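Local coordinates for protein Xaa-Pro Dipeptidase (Alteromonas macleodii, PDB 2QS8) that probably acts as a metal-dependent carboxypeptidase or dipeptidase of the amidohydrolase superfamily, with a magnesium ion and methionine bound in its active site, at residues G134-A139 and L380-A385. Numbering follows the deposited sequence.
Sequences GPRIFA and LADLIA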
# COMPACT_ATOMS: atom_id res chain seq x y z
N GLY A 134 16.66 3.85 -38.98
CA GLY A 134 16.75 2.79 -38.00
C GLY A 134 15.69 1.73 -38.25
O GLY A 134 14.90 1.84 -39.19
N PRO A 135 15.64 0.68 -37.43
CA PRO A 135 14.65 -0.37 -37.61
C PRO A 135 13.32 0.03 -36.98
O PRO A 135 13.21 1.08 -36.35
CB PRO A 135 15.28 -1.54 -36.88
CG PRO A 135 15.89 -0.85 -35.68
CD PRO A 135 16.52 0.39 -36.28
N ARG A 136 12.30 -0.79 -37.17
CA ARG A 136 11.00 -0.53 -36.56
C ARG A 136 11.23 -0.99 -35.12
O ARG A 136 11.61 -2.14 -34.89
CB ARG A 136 9.90 -1.38 -37.20
CG ARG A 136 9.57 -1.01 -38.64
CD ARG A 136 8.61 -2.02 -39.27
NE ARG A 136 8.54 -1.84 -40.72
CZ ARG A 136 7.87 -0.86 -41.32
NH1 ARG A 136 7.20 0.04 -40.61
NH2 ARG A 136 7.89 -0.77 -42.64
N ILE A 137 11.01 -0.10 -34.16
CA ILE A 137 11.24 -0.45 -32.77
C ILE A 137 9.99 -0.61 -31.94
O ILE A 137 9.09 0.22 -31.97
CB ILE A 137 12.13 0.60 -32.07
CG1 ILE A 137 13.49 0.71 -32.79
CG2 ILE A 137 12.33 0.22 -30.60
CD1 ILE A 137 14.42 1.75 -32.17
N PHE A 138 9.93 -1.70 -31.18
CA PHE A 138 8.84 -1.98 -30.28
C PHE A 138 9.53 -2.08 -28.92
O PHE A 138 10.31 -3.00 -28.65
CB PHE A 138 8.13 -3.26 -30.68
CG PHE A 138 7.40 -3.14 -31.99
CD1 PHE A 138 8.02 -3.51 -33.18
CD2 PHE A 138 6.11 -2.62 -32.04
CE1 PHE A 138 7.36 -3.37 -34.39
CE2 PHE A 138 5.44 -2.48 -33.27
CZ PHE A 138 6.07 -2.86 -34.44
N ALA A 139 9.24 -1.10 -28.07
CA ALA A 139 9.89 -1.00 -26.78
C ALA A 139 9.07 -1.34 -25.55
O ALA A 139 7.85 -1.19 -25.54
CB ALA A 139 10.47 0.39 -26.64
N LEU A 380 3.96 -5.31 -45.86
CA LEU A 380 4.86 -4.17 -45.95
C LEU A 380 6.18 -4.57 -46.60
O LEU A 380 6.68 -5.68 -46.39
CB LEU A 380 5.10 -3.58 -44.56
CG LEU A 380 3.89 -2.93 -43.86
CD1 LEU A 380 4.25 -2.51 -42.43
CD2 LEU A 380 3.42 -1.72 -44.66
N ALA A 381 6.73 -3.66 -47.39
CA ALA A 381 7.98 -3.89 -48.11
C ALA A 381 9.26 -3.76 -47.28
O ALA A 381 9.97 -2.76 -47.35
CB ALA A 381 8.05 -2.96 -49.33
N ASP A 382 9.53 -4.79 -46.48
CA ASP A 382 10.73 -4.86 -45.66
C ASP A 382 11.51 -6.05 -46.21
O ASP A 382 11.14 -7.21 -45.98
CB ASP A 382 10.36 -5.10 -44.19
CG ASP A 382 10.03 -3.82 -43.44
OD1 ASP A 382 9.72 -2.80 -44.09
OD2 ASP A 382 10.07 -3.84 -42.19
N LEU A 383 12.57 -5.77 -46.95
CA LEU A 383 13.37 -6.83 -47.55
C LEU A 383 14.88 -6.63 -47.45
O LEU A 383 15.37 -5.50 -47.40
CB LEU A 383 13.02 -7.00 -49.04
CG LEU A 383 11.56 -7.07 -49.49
CD1 LEU A 383 10.99 -5.66 -49.57
CD2 LEU A 383 11.47 -7.75 -50.86
N ILE A 384 15.60 -7.74 -47.43
CA ILE A 384 17.05 -7.69 -47.38
C ILE A 384 17.58 -8.66 -48.43
O ILE A 384 16.84 -9.50 -48.95
CB ILE A 384 17.59 -8.12 -45.99
CG1 ILE A 384 17.26 -9.59 -45.73
CG2 ILE A 384 17.00 -7.23 -44.90
CD1 ILE A 384 18.00 -10.19 -44.55
N ALA A 385 18.87 -8.53 -48.75
CA ALA A 385 19.49 -9.40 -49.73
C ALA A 385 20.92 -9.67 -49.30
O ALA A 385 21.50 -8.88 -48.57
CB ALA A 385 19.46 -8.74 -51.09
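Arg-136 lays one face of its guanidinium against the side chain of Leu-380, whose CD1 sits 4.0 Å from Arg-136 NH2, toward the rim of the flat group, while the guanidinium edge meets the carboxylate of Asp-382. That edge makes a side-on, two-nitrogen salt bridge: Arg-136 NE donates to Asp-382 OD2 at 2.9 Å, and Arg-136 NH2 to Asp-382 OD1 at 3.1 Å. Both bonds are nearly straight, and each oxygen is met on its syn side. The planes are 20° apart: both oxygens lie close to the guanidinium plane, while the nitrogens sit somewhat out of the carboxylate plane. Two bonds at two atoms hold each group against turning. The arginine chain runs extended from CG to NE, and a turn at the last torsion (chi4 -76°) brings the NE and NH2 edge to the aspartate. Each partner has a second tie: the Asp-406 carboxylate forms a salt bridge with Arg-136 NH2, and the Asp-406 backbone N donates to Asp-382 OD1. A methionine here would probably leave Asp-382 and Asp-406 without their shared positive charge. Asp-382 follows the inverse gamma turn centred on Ala-381, so the bridge ties barrel strand 136-139, between strand 107-112 and helix 119-128, to the chain entering strand 383-386 of the smaller beta domain, built from both chain ends as in amidohydrolases generally.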